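Local structure of type IV pilus assembly protein PilF (Thermus thermophilus HB8, 5OIU) at residues E120-G125 with G129-F134; F145-T148 with G154-F157; S156-S161 with L273-V278; L243-N246 with Q250-T253. The protein binds and probably hydrolyses ATP as a hexameric motor that powers the assembly of type IV pili. All blocks are in the same frame, centred on the assembly; numbering follows the deposited sequence.

Interaction 1: E120-G125 with G129-F134; sequences EIEDLG and GVFERF
F131, on the first turns of helix 128-138, pushes its ring against I121 and E122 of the loop that leads into that helix. The contact belongs to the P-loop NTPase fold, in the run of chain between strand 104-111 and the Walker A strand, where a short 3-10 turn at 121-122 comes before the helix. F131 CG stands anti to the backbone N (chi1 174°), which carries the ring away from the helix to the turn. The far end of the ring, CE1 and CZ, is shared by two neighbours. CE1 comes to 3.5 Å from the carbonyl O of I121 and CZ to 3.5 Å from E122 CG, both approaching obliquely. The I121 and F131 side chains cross at about a right angle, and I121 CD1 reaches F131 CE1 at 4.0 Å. The other branch of I121, CG2, meets the rim of the second phenylalanine, lying near the ring plane 4.3 Å from F134 CE2. I121 thus touches two aromatic rings one helical turn apart, and L124 CD1 adds an oblique touch to F134 from farther along the loop. I121 also packs on S161 and R165 of helix 155-166, and F134 stacks on F126. The chain of E122 bends at chi2 (87°), which folds its carboxylate back beside F131 while OE2 makes a salt bridge to R165, a partner it shares with E120. The carboxylate plane is turned 64° from the ring, and E122 OE1 lies in the ring plane at its edge, 3.8 Å from F131 CZ.

Interaction 2: F145-T148 with G154-F157; sequences FLIT and GKSF. With MG (magnesium ion), chain R; ATP (adenosine-5'-triphosphate), chain Q.
ATP O1B, on the beta phosphate, is gripped by K155 through two nitrogens: the backbone N donates to it at 3.0 Å and the side-chain NZ at 2.8 Å. G154 N adds a weak bond to the same oxygen and a better one, 2.9 Å, to the bridging O3A. The lysine chain bends at chi3 and chi4 (-110° and 96°), curling around O1B and bringing NZ also to 2.8 Å from ATP O1G, between the beta and gamma phosphates. S156 N donates to ATP O2B, and F157 N to O1A of the alpha phosphate, in step with the first turn of the helix. The magnesium ion is bound by S156 OG at 2.2 Å, by ATP O2B and O2G, and by three waters, six ligands in all. Behind this polar cradle the strand supplies plain packing. I147 CG2 lies 4.0 Å from K155 CA, and the aliphatic part of the lysine chain, at CD, passes 4.1 Å from T148 C. The hydroxyl of T148 takes no part here and is bonded outside the two segments, to T245. Strand 143-148, a glycine-rich loop and helix 155-166, whose N-terminal amides face the phosphates, form the Walker A P-loop of a nucleotide-binding ATPase.

Interaction 3: S156-S161 with L273-V278; sequences SFTTFS and LSQRLV. With MG (magnesium ion), chain R; ATP (adenosine-5'-triphosphate), chain Q.
T158 OG1 donates a 2.7 Å hydrogen bond to Q275 OE1, the polar core of this helix-on-strand contact in the P-loop NTPase fold. The hydroxyl lies in the carbonyl plane of the Q275 amide, on a lone pair, with a C=O...donor angle of 110°. The two side chains slide past each other in opposite directions, and beside this bond T158 CG2 meets L273 CD2 tip to tip at 3.9 Å. Q275 CG lies between the backbone N and the carbonyl carbon (chi1 61°); from there the chain runs extended to the helix. The far end of the amide is also held, since Q275 NE2 donates to S153 O in the phosphate-binding loop. T158 OG1 has a weak link back to G154 O. Through Q275 the strand is thus joined to both the phosphate-binding loop and the helix that follows it. Next to this pair, F157 and L277 flank the adenine: F157 CD2 is 3.4 Å from ATP N7, while L277 CD2 approaches C5 and C6. On the strand itself, R276 NH1 donates to the carbonyl O of Q275 at 3.2 Å, with the donor 66° above the carbonyl plane. Nearest the sugar, L277 CD1 stands 3.3 Å from ATP O4'.

Interaction 4: L243-N246 with Q250-T253; sequences LHTN and QAIT
T245 and A251 bring their CA atoms to 6.0 Å where the chain leaves strand 238-243, turns through 244-247 and folds back as helix 248-257. L243 and T245 on one arm meet Q250 and A251 on the other. T245 has its hydroxyl between the backbone N and the carbonyl carbon (chi1 69°), an arrangement that leaves CG2 on the helix side, where it rests 3.9 Å from A251 CA. Its CB meets Q250 CB at 4.0 Å, a touch between the bases of the two side chains; beyond CB, Q250 bends at chi2 (70°), its end leading away from the loop, and the side chain touches A351 of helix 351-360. L243 supplies the second apolar patch. Its CG stands anti to the backbone N, and CD2 extends to the first turn of the helix, 4.0 Å from A251 CB and 3.9 Å from A251 O. The small methyl of A251 lets the strand end and the helix lie close together, and it also packs on L146 and V272 of the central sheet, joining the helix to that sheet. The polar atoms here look elsewhere: T245 OG1 pairs with T148 OG1 at the end of the Walker A strand and with D247 O, while the helix start is held by a bond from Q250 N to D247 OD2. N246 O receives R276 NH2 from strand 269-281. The contact thus combines van der Waals packing toward the helix with hydrogen bonds to the turn and to neighbouring strands, so the hydroxyl of the buried threonine is satisfied without a partner from the helix segment.

Interactions 2 and 3 form the nucleotide-binding centre: they share S156 and F157 of helix 155-166, touch the same ATP and magnesium ion, and rest on neighbouring strands, 143-148 and 269-281. Interactions 1 and 4 are mostly buried local turns, each joining a loop to the helix that follows it; interaction 1 includes the exposed E122 and partly exposed F131, interaction 4 the partly exposed Q250. Both are carried by apolar packing. Interaction 2 also packs strand on helix by apolar contact, but its polar bonds run to ATP and the metal, and interaction 3 adds a side-chain hydrogen bond. Interaction 1 reaches the centre through L124 and S161, interaction 4 through T245 and T148.

Interaction 1: E120-G125 with G129-F134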
loop_
_atom_site.group_PDB
_atom_site.type_symbol
_atom_site.label_atom_id
_atom_site.label_comp_id
_atom_site.label_asym_id
_atom_site.label_seq_id
_atom_site.Cartn_x
_atom_site.Cartn_y
_atom_site.Cartn_z
ATOM N N GLU C 120 0.670 10.771 42.972
ATOM C CA GLU C 120 -0.696 10.480 42.578
ATOM C C GLU C 120 -0.972 11.107 41.216
ATOM O O GLU C 120 -0.348 12.096 40.829
ATOM C CB GLU C 120 -1.680 11.004 43.624
ATOM C CG GLU C 120 -1.636 10.261 44.984
ATOM C CD GLU C 120 -1.688 8.730 44.850
ATOM O OE1 GLU C 120 -2.559 8.188 44.113
ATOM O OE2 GLU C 120 -0.840 8.064 45.490
ATOM N N ILE C 121 -1.928 10.534 40.486
ATOM C CA ILE C 121 -2.179 10.993 39.129
ATOM C C ILE C 121 -2.588 12.463 39.067
ATOM O O ILE C 121 -2.550 13.068 37.990
ATOM C CB ILE C 121 -3.239 10.114 38.454
ATOM C CG1 ILE C 121 -4.490 10.055 39.311
ATOM C CG2 ILE C 121 -2.686 8.726 38.125
ATOM C CD1 ILE C 121 -5.692 9.650 38.488
ATOM N N GLU C 122 -2.978 13.056 40.196
ATOM C CA GLU C 122 -3.451 14.435 40.215
ATOM C C GLU C 122 -2.314 15.448 40.210
ATOM O O GLU C 122 -2.568 16.633 39.965
ATOM C CB GLU C 122 -4.356 14.666 41.432
ATOM C CG GLU C 122 -5.730 13.995 41.313
ATOM C CD GLU C 122 -5.744 12.542 41.806
ATOM O OE1 GLU C 122 -6.759 11.844 41.551
ATOM O OE2 GLU C 122 -4.746 12.106 42.439
ATOM N N ASP C 123 -1.081 15.012 40.472
ATOM C CA ASP C 123 0.103 15.854 40.355
ATOM C C ASP C 123 0.937 15.496 39.125
ATOM O O ASP C 123 2.156 15.682 39.125
ATOM C CB ASP C 123 0.976 15.751 41.607
ATOM C CG ASP C 123 0.180 15.882 42.894
ATOM O OD1 ASP C 123 -0.515 16.908 43.024
ATOM O OD2 ASP C 123 0.253 14.968 43.767
ATOM N N LEU C 124 0.313 14.956 38.084
ATOM C CA LEU C 124 1.046 14.626 36.870
ATOM C C LEU C 124 1.111 15.780 35.892
ATOM O O LEU C 124 1.700 15.614 34.823
ATOM C CB LEU C 124 0.419 13.428 36.161
ATOM C CG LEU C 124 0.829 12.057 36.668
ATOM C CD1 LEU C 124 -0.004 10.999 35.951
ATOM C CD2 LEU C 124 2.290 11.856 36.433
ATOM N N GLY C 125 0.480 16.911 36.209
ATOM C CA GLY C 125 0.504 18.086 35.364
ATOM C C GLY C 125 -0.587 18.194 34.313
ATOM O O GLY C 125 -0.456 19.024 33.407
ATOM N N GLY C 129 -9.413 19.824 31.967
ATOM C CA GLY C 129 -10.372 19.043 31.203
ATOM C C GLY C 129 -9.809 17.716 30.738
ATOM O O GLY C 129 -10.481 16.679 30.816
ATOM N N VAL C 130 -8.567 17.729 30.249
ATOM C CA VAL C 130 -7.939 16.506 29.768
ATOM C C VAL C 130 -7.799 15.497 30.894
ATOM O O VAL C 130 -7.924 14.287 30.675
ATOM C CB VAL C 130 -6.583 16.861 29.129
ATOM C CG1 VAL C 130 -5.941 15.635 28.476
ATOM C CG2 VAL C 130 -6.789 17.988 28.131
ATOM N N PHE C 131 -7.575 15.977 32.119
ATOM C CA PHE C 131 -7.409 15.082 33.261
ATOM C C PHE C 131 -8.652 14.250 33.534
ATOM O O PHE C 131 -8.539 13.139 34.050
ATOM C CB PHE C 131 -7.053 15.876 34.510
ATOM C CG PHE C 131 -7.010 15.045 35.756
ATOM C CD1 PHE C 131 -5.927 14.215 36.016
ATOM C CD2 PHE C 131 -8.053 15.088 36.675
ATOM C CE1 PHE C 131 -5.886 13.447 37.179
ATOM C CE2 PHE C 131 -8.015 14.322 37.839
ATOM C CZ PHE C 131 -6.935 13.507 38.089
ATOM N N GLU C 132 -9.838 14.767 33.216
ATOM C CA GLU C 132 -11.062 14.013 33.462
ATOM C C GLU C 132 -11.253 12.914 32.427
ATOM O O GLU C 132 -11.738 11.826 32.750
ATOM C CB GLU C 132 -12.269 14.951 33.478
ATOM C CG GLU C 132 -12.177 16.058 34.512
ATOM C CD GLU C 132 -12.066 15.538 35.945
ATOM O OE1 GLU C 132 -12.484 14.386 36.208
ATOM O OE2 GLU C 132 -11.569 16.293 36.816
ATOM N N ARG C 133 -10.888 13.174 31.176
ATOM C CA ARG C 133 -10.946 12.100 30.200
ATOM C C ARG C 133 -9.840 11.084 30.456
ATOM O O ARG C 133 -10.017 9.892 30.177
ATOM C CB ARG C 133 -10.913 12.695 28.784
ATOM C CG ARG C 133 -11.891 13.872 28.620
ATOM C CD ARG C 133 -12.553 13.963 27.234
ATOM N NE ARG C 133 -11.703 13.452 26.154
ATOM C CZ ARG C 133 -11.703 13.911 24.897
ATOM N NH1 ARG C 133 -12.522 14.903 24.548
ATOM N NH2 ARG C 133 -10.872 13.385 23.989
ATOM N N PHE C 134 -8.742 11.516 31.078
ATOM C CA PHE C 134 -7.634 10.614 31.397
ATOM C C PHE C 134 -8.021 9.622 32.484
ATOM O O PHE C 134 -7.774 8.413 32.352
ATOM C CB PHE C 134 -6.421 11.439 31.824
ATOM C CG PHE C 134 -5.279 10.624 32.373
ATOM C CD1 PHE C 134 -4.533 9.806 31.543
ATOM C CD2 PHE C 134 -4.926 10.707 33.713
ATOM C CE1 PHE C 134 -3.473 9.073 32.046
ATOM C CE2 PHE C 134 -3.858 9.975 34.219
ATOM C CZ PHE C 134 -3.133 9.159 33.388
#

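Interaction 2: F145-T148 with G154-F157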
loop_
_atom_site.group_PDB
_atom_site.type_symbol
_atom_site.label_atom_id
_atom_site.label_comp_id
_atom_site.label_asym_id
_atom_site.label_seq_id
_atom_site.Cartn_x
_atom_site.Cartn_y
_atom_site.Cartn_z
ATOM N N PHE C 145 -4.082 0.560 26.902
ATOM C CA PHE C 145 -3.854 1.996 26.960
ATOM C C PHE C 145 -2.369 2.216 26.718
ATOM O O PHE C 145 -1.537 1.644 27.428
ATOM C CB PHE C 145 -4.302 2.546 28.310
ATOM C CG PHE C 145 -4.035 3.979 28.488
ATOM C CD1 PHE C 145 -4.209 4.856 27.440
ATOM C CD2 PHE C 145 -3.601 4.464 29.711
ATOM C CE1 PHE C 145 -3.947 6.191 27.590
ATOM C CE2 PHE C 145 -3.340 5.807 29.873
ATOM C CZ PHE C 145 -3.521 6.673 28.817
ATOM N N LEU C 146 -2.038 2.972 25.675
ATOM C CA LEU C 146 -0.653 3.128 25.235
ATOM C C LEU C 146 -0.107 4.457 25.717
ATOM O O LEU C 146 -0.736 5.500 25.506
ATOM C CB LEU C 146 -0.534 3.053 23.714
ATOM C CG LEU C 146 -0.840 1.722 23.045
ATOM C CD1 LEU C 146 -0.615 1.835 21.537
ATOM C CD2 LEU C 146 0.010 0.618 23.669
ATOM N N ILE C 147 1.043 4.412 26.386
ATOM C CA ILE C 147 1.777 5.612 26.784
ATOM C C ILE C 147 2.942 5.776 25.828
ATOM O O ILE C 147 3.750 4.857 25.654
ATOM C CB ILE C 147 2.296 5.536 28.231
ATOM C CG1 ILE C 147 1.226 5.023 29.207
ATOM C CG2 ILE C 147 2.902 6.891 28.632
ATOM C CD1 ILE C 147 0.010 5.871 29.293
ATOM N N THR C 148 3.053 6.945 25.236
ATOM C CA THR C 148 3.944 7.084 24.103
ATOM C C THR C 148 4.675 8.418 24.178
ATOM O O THR C 148 4.182 9.408 24.740
ATOM C CB THR C 148 3.154 6.913 22.775
ATOM O OG1 THR C 148 4.051 6.673 21.681
ATOM C CG2 THR C 148 2.316 8.125 22.463
ATOM N N GLY C 154 9.228 10.731 30.069
ATOM C CA GLY C 154 8.382 10.547 31.243
ATOM C C GLY C 154 7.382 9.400 31.176
ATOM O O GLY C 154 6.459 9.354 32.005
ATOM N N LYS C 155 7.551 8.466 30.229
ATOM C CA LYS C 155 6.575 7.401 30.021
ATOM C C LYS C 155 6.453 6.501 31.248
ATOM O O LYS C 155 5.348 6.214 31.714
ATOM C CB LYS C 155 6.955 6.567 28.797
ATOM C CG LYS C 155 6.927 7.298 27.462
ATOM C CD LYS C 155 7.527 6.405 26.367
ATOM C CE LYS C 155 8.895 6.942 25.899
ATOM N NZ LYS C 155 10.095 6.315 26.544
ATOM N N SER C 156 7.580 6.016 31.767
ATOM C CA SER C 156 7.516 5.120 32.912
ATOM C C SER C 156 6.994 5.837 34.157
ATOM O O SER C 156 6.247 5.256 34.952
ATOM C CB SER C 156 8.882 4.508 33.158
ATOM O OG SER C 156 9.126 3.568 32.144
ATOM N N PHE C 157 7.359 7.099 34.339
ATOM C CA PHE C 157 6.886 7.837 35.500
ATOM C C PHE C 157 5.373 7.992 35.459
ATOM O O PHE C 157 4.692 7.793 36.469
ATOM C CB PHE C 157 7.575 9.192 35.544
ATOM C CG PHE C 157 7.424 9.926 36.834
ATOM C CD1 PHE C 157 8.280 9.665 37.903
ATOM C CD2 PHE C 157 6.473 10.939 36.962
ATOM C CE1 PHE C 157 8.179 10.383 39.099
ATOM C CE2 PHE C 157 6.367 11.664 38.146
ATOM C CZ PHE C 157 7.219 11.385 39.221
HETATM MG MG MG R . 10.669 4.275 30.708
HETATM P PG ATP Q . 12.844 5.843 28.829
HETATM O O1G ATP Q . 12.714 6.350 27.396
HETATM O O2G ATP Q . 12.018 4.608 29.122
HETATM O O3G ATP Q . 14.260 5.710 29.327
HETATM P PB ATP Q . 10.789 7.392 30.114
HETATM O O1B ATP Q . 10.147 7.916 28.856
HETATM O O2B ATP Q . 10.181 6.240 30.879
HETATM O O3B ATP Q . 12.325 7.028 29.805
HETATM P PA ATP Q . 11.116 8.357 32.739
HETATM O O1A ATP Q . 9.881 8.109 33.562
HETATM O O2A ATP Q . 12.268 7.389 32.857
HETATM O O3A ATP Q . 10.858 8.601 31.168
HETATM O "O5'" ATP Q . 11.588 9.814 33.216
HETATM C "C5'" ATP Q . 12.771 10.433 32.716
HETATM C "C4'" ATP Q . 13.144 11.524 33.712
HETATM O "O4'" ATP Q . 12.147 12.552 33.739
HETATM C "C3'" ATP Q . 13.231 10.938 35.107
HETATM O "O3'" ATP Q . 14.406 11.542 35.681
HETATM C "C2'" ATP Q . 11.915 11.362 35.753
HETATM O "O2'" ATP Q . 11.956 11.453 37.189
HETATM C "C1'" ATP Q . 11.595 12.682 35.046
HETATM N N9 ATP Q . 10.148 12.933 34.904
HETATM C C8 ATP Q . 9.260 12.054 34.389
HETATM N N7 ATP Q . 8.007 12.580 34.380
HETATM C C5 ATP Q . 8.075 13.815 34.902
HETATM C C6 ATP Q . 7.108 14.902 35.177
HETATM N N6 ATP Q . 5.787 14.761 34.895
HETATM N N1 ATP Q . 7.585 16.041 35.721
HETATM C C2 ATP Q . 8.897 16.184 36.001
HETATM N N3 ATP Q . 9.833 15.240 35.776
HETATM C C4 ATP Q . 9.493 14.049 35.238
HETATM O O HOH W 1 12.042 4.850 32.047
HETATM O O HOH W 2 11.249 2.235 30.908
HETATM O O HOH W 3 9.670 3.560 29.219
#

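Interaction 3: S156-S161 with L273-V278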
loop_
_atom_site.group_PDB
_atom_site.type_symbol
_atom_site.label_atom_id
_atom_site.label_comp_id
_atom_site.label_asym_id
_atom_site.label_seq_id
_atom_site.Cartn_x
_atom_site.Cartn_y
_atom_site.Cartn_z
ATOM N N SER C 156 7.580 6.016 31.767
ATOM C CA SER C 156 7.516 5.120 32.912
ATOM C C SER C 156 6.994 5.837 34.157
ATOM O O SER C 156 6.247 5.256 34.952
ATOM C CB SER C 156 8.882 4.508 33.158
ATOM O OG SER C 156 9.126 3.568 32.144
ATOM N N PHE C 157 7.359 7.099 34.339
ATOM C CA PHE C 157 6.886 7.837 35.500
ATOM C C PHE C 157 5.373 7.992 35.459
ATOM O O PHE C 157 4.692 7.793 36.469
ATOM C CB PHE C 157 7.575 9.192 35.544
ATOM C CG PHE C 157 7.424 9.926 36.834
ATOM C CD1 PHE C 157 8.280 9.665 37.903
ATOM C CD2 PHE C 157 6.473 10.939 36.962
ATOM C CE1 PHE C 157 8.179 10.383 39.099
ATOM C CE2 PHE C 157 6.367 11.664 38.146
ATOM C CZ PHE C 157 7.219 11.385 39.221
ATOM N N THR C 158 4.827 8.339 34.292
ATOM C CA THR C 158 3.373 8.404 34.143
ATOM C C THR C 158 2.733 7.035 34.365
ATOM O O THR C 158 1.728 6.917 35.078
ATOM C CB THR C 158 3.024 8.943 32.753
ATOM O OG1 THR C 158 3.295 10.343 32.725
ATOM C CG2 THR C 158 1.550 8.691 32.397
ATOM N N THR C 159 3.330 5.992 33.784
ATOM C CA THR C 159 2.778 4.642 33.864
ATOM C C THR C 159 2.607 4.189 35.309
ATOM O O THR C 159 1.547 3.678 35.692
ATOM C CB THR C 159 3.690 3.682 33.105
ATOM O OG1 THR C 159 3.559 3.925 31.688
ATOM C CG2 THR C 159 3.352 2.253 33.446
ATOM N N PHE C 160 3.638 4.397 36.137
ATOM C CA PHE C 160 3.586 3.897 37.506
ATOM C C PHE C 160 2.649 4.717 38.373
ATOM O O PHE C 160 2.008 4.167 39.279
ATOM C CB PHE C 160 4.984 3.852 38.082
ATOM C CG PHE C 160 5.702 2.624 37.703
ATOM C CD1 PHE C 160 5.474 1.440 38.392
ATOM C CD2 PHE C 160 6.543 2.614 36.605
ATOM C CE1 PHE C 160 6.120 0.270 38.017
ATOM C CE2 PHE C 160 7.195 1.450 36.226
ATOM C CZ PHE C 160 6.986 0.276 36.933
ATOM N N SER C 161 2.538 6.016 38.093
ATOM C CA SER C 161 1.480 6.814 38.696
ATOM C C SER C 161 0.106 6.205 38.431
ATOM O O SER C 161 -0.725 6.112 39.340
ATOM C CB SER C 161 1.547 8.231 38.151
ATOM O OG SER C 161 0.675 9.068 38.868
ATOM N N LEU C 273 -1.760 8.013 25.034
ATOM C CA LEU C 273 -1.226 9.212 25.659
ATOM C C LEU C 273 0.166 9.461 25.105
ATOM O O LEU C 273 1.037 8.589 25.212
ATOM C CB LEU C 273 -1.160 9.070 27.173
ATOM C CG LEU C 273 -0.545 10.324 27.758
ATOM C CD1 LEU C 273 -1.577 11.426 27.674
ATOM C CD2 LEU C 273 -0.127 10.079 29.185
ATOM N N SER C 274 0.370 10.640 24.521
ATOM C CA SER C 274 1.683 11.100 24.093
ATOM C C SER C 274 2.147 12.225 24.994
ATOM O O SER C 274 1.358 13.111 25.336
ATOM C CB SER C 274 1.661 11.605 22.649
ATOM O OG SER C 274 2.982 11.727 22.180
ATOM N N GLN C 275 3.422 12.224 25.367
ATOM C CA GLN C 275 3.831 13.316 26.233
ATOM C C GLN C 275 5.263 13.776 25.960
ATOM O O GLN C 275 6.049 13.107 25.283
ATOM C CB GLN C 275 3.643 12.936 27.711
ATOM C CG GLN C 275 4.426 11.744 28.239
ATOM C CD GLN C 275 4.165 11.560 29.741
ATOM O OE1 GLN C 275 3.072 11.167 30.156
ATOM N NE2 GLN C 275 5.160 11.878 30.555
ATOM N N ARG C 276 5.562 14.962 26.492
ATOM C CA ARG C 276 6.877 15.584 26.462
ATOM C C ARG C 276 7.183 16.187 27.827
ATOM O O ARG C 276 6.277 16.571 28.576
ATOM C CB ARG C 276 6.969 16.704 25.408
ATOM C CG ARG C 276 6.670 16.262 24.021
ATOM C CD ARG C 276 7.660 15.204 23.582
ATOM N NE ARG C 276 7.609 15.084 22.131
ATOM C CZ ARG C 276 6.705 14.350 21.488
ATOM N NH1 ARG C 276 5.803 13.638 22.178
ATOM N NH2 ARG C 276 6.710 14.317 20.157
ATOM N N LEU C 277 8.467 16.326 28.130
ATOM C CA LEU C 277 8.882 17.129 29.276
ATOM C C LEU C 277 9.435 18.482 28.804
ATOM O O LEU C 277 10.323 18.537 27.943
ATOM C CB LEU C 277 9.908 16.363 30.112
ATOM C CG LEU C 277 9.415 15.079 30.807
ATOM C CD1 LEU C 277 10.462 14.538 31.782
ATOM C CD2 LEU C 277 8.100 15.298 31.544
ATOM N N VAL C 278 8.879 19.572 29.343
ATOM C CA VAL C 278 9.387 20.924 29.113
ATOM C C VAL C 278 10.041 21.410 30.391
ATOM O O VAL C 278 9.711 20.974 31.498
ATOM C CB VAL C 278 8.324 21.964 28.682
ATOM C CG1 VAL C 278 7.578 21.539 27.441
ATOM C CG2 VAL C 278 7.382 22.241 29.812
HETATM MG MG MG R . 10.669 4.275 30.708
HETATM P PG ATP Q . 12.844 5.843 28.829
HETATM O O1G ATP Q . 12.714 6.350 27.396
HETATM O O2G ATP Q . 12.018 4.608 29.122
HETATM O O3G ATP Q . 14.260 5.710 29.327
HETATM P PB ATP Q . 10.789 7.392 30.114
HETATM O O1B ATP Q . 10.147 7.916 28.856
HETATM O O2B ATP Q . 10.181 6.240 30.879
HETATM O O3B ATP Q . 12.325 7.028 29.805
HETATM P PA ATP Q . 11.116 8.357 32.739
HETATM O O1A ATP Q . 9.881 8.109 33.562
HETATM O O2A ATP Q . 12.268 7.389 32.857
HETATM O O3A ATP Q . 10.858 8.601 31.168
HETATM O "O5'" ATP Q . 11.588 9.814 33.216
HETATM C "C5'" ATP Q . 12.771 10.433 32.716
HETATM C "C4'" ATP Q . 13.144 11.524 33.712
HETATM O "O4'" ATP Q . 12.147 12.552 33.739
HETATM C "C3'" ATP Q . 13.231 10.938 35.107
HETATM O "O3'" ATP Q . 14.406 11.542 35.681
HETATM C "C2'" ATP Q . 11.915 11.362 35.753
HETATM O "O2'" ATP Q . 11.956 11.453 37.189
HETATM C "C1'" ATP Q . 11.595 12.682 35.046
HETATM N N9 ATP Q . 10.148 12.933 34.904
HETATM C C8 ATP Q . 9.260 12.054 34.389
HETATM N N7 ATP Q . 8.007 12.580 34.380
HETATM C C5 ATP Q . 8.075 13.815 34.902
HETATM C C6 ATP Q . 7.108 14.902 35.177
HETATM N N6 ATP Q . 5.787 14.761 34.895
HETATM N N1 ATP Q . 7.585 16.041 35.721
HETATM C C2 ATP Q . 8.897 16.184 36.001
HETATM N N3 ATP Q . 9.833 15.240 35.776
HETATM C C4 ATP Q . 9.493 14.049 35.238
HETATM O O HOH W 1 12.042 4.850 32.047
HETATM O O HOH W 2 11.249 2.235 30.908
HETATM O O HOH W 3 9.670 3.560 29.219
#

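Interaction 4: L243-N246 with Q250-T253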
loop_
_atom_site.group_PDB
_atom_site.type_symbol
_atom_site.label_atom_id
_atom_site.label_comp_id
_atom_site.label_asym_id
_atom_site.label_seq_id
_atom_site.Cartn_x
_atom_site.Cartn_y
_atom_site.Cartn_z
ATOM N N LEU C 243 5.049 2.618 24.183
ATOM C CA LEU C 243 5.422 2.551 22.777
ATOM C C LEU C 243 6.216 3.798 22.421
ATOM O O LEU C 243 6.002 4.871 22.987
ATOM C CB LEU C 243 4.197 2.449 21.898
ATOM C CG LEU C 243 4.310 1.799 20.535
ATOM C CD1 LEU C 243 4.662 0.338 20.682
ATOM C CD2 LEU C 243 2.983 1.958 19.798
ATOM N N HIS C 244 7.149 3.650 21.496
ATOM C CA HIS C 244 7.986 4.761 21.048
ATOM C C HIS C 244 7.458 5.269 19.709
ATOM O O HIS C 244 7.658 4.638 18.665
ATOM C CB HIS C 244 9.440 4.332 20.967
ATOM C CG HIS C 244 10.018 3.977 22.299
ATOM N ND1 HIS C 244 9.690 2.813 22.968
ATOM C CD2 HIS C 244 10.885 4.645 23.103
ATOM C CE1 HIS C 244 10.340 2.774 24.119
ATOM N NE2 HIS C 244 11.075 3.871 24.223
ATOM N N THR C 245 6.727 6.381 19.774
ATOM C CA THR C 245 6.287 7.180 18.641
ATOM C C THR C 245 6.333 8.632 19.082
ATOM O O THR C 245 6.393 8.928 20.275
ATOM C CB THR C 245 4.854 6.849 18.182
ATOM O OG1 THR C 245 3.923 7.286 19.183
ATOM C CG2 THR C 245 4.684 5.356 17.933
ATOM N N ASN C 246 6.275 9.552 18.130
ATOM C CA ASN C 246 6.368 10.953 18.501
ATOM C C ASN C 246 5.008 11.644 18.529
ATOM O O ASN C 246 4.935 12.873 18.613
ATOM C CB ASN C 246 7.358 11.666 17.580
ATOM C CG ASN C 246 8.760 11.693 18.184
ATOM O OD1 ASN C 246 9.347 10.635 18.440
ATOM N ND2 ASN C 246 9.284 12.898 18.463
ATOM N N GLN C 250 0.026 8.340 15.812
ATOM C CA GLN C 250 1.074 7.501 15.249
ATOM C C GLN C 250 1.134 6.130 15.922
ATOM O O GLN C 250 1.507 5.137 15.290
ATOM C CB GLN C 250 2.414 8.237 15.371
ATOM C CG GLN C 250 3.418 7.974 14.256
ATOM C CD GLN C 250 3.007 8.587 12.931
ATOM O OE1 GLN C 250 2.805 9.805 12.837
ATOM N NE2 GLN C 250 2.887 7.743 11.887
ATOM N N ALA C 251 0.762 6.050 17.198
ATOM C CA ALA C 251 0.812 4.759 17.878
ATOM C C ALA C 251 -0.078 3.724 17.189
ATOM O O ALA C 251 0.289 2.549 17.095
ATOM C CB ALA C 251 0.415 4.932 19.340
ATOM N N ILE C 252 -1.251 4.142 16.706
ATOM C CA ILE C 252 -2.133 3.235 15.977
ATOM C C ILE C 252 -1.420 2.693 14.747
ATOM O O ILE C 252 -1.410 1.485 14.490
ATOM C CB ILE C 252 -3.439 3.955 15.585
ATOM C CG1 ILE C 252 -4.212 4.404 16.816
ATOM C CG2 ILE C 252 -4.301 3.072 14.695
ATOM C CD1 ILE C 252 -5.272 5.394 16.508
ATOM N N THR C 253 -0.826 3.592 13.962
ATOM C CA THR C 253 -0.093 3.178 12.775
ATOM C C THR C 253 1.041 2.235 13.132
ATOM O O THR C 253 1.284 1.250 12.429
ATOM C CB THR C 253 0.440 4.405 12.046
ATOM O OG1 THR C 253 -0.670 5.207 11.638
ATOM C CG2 THR C 253 1.241 3.990 10.823
#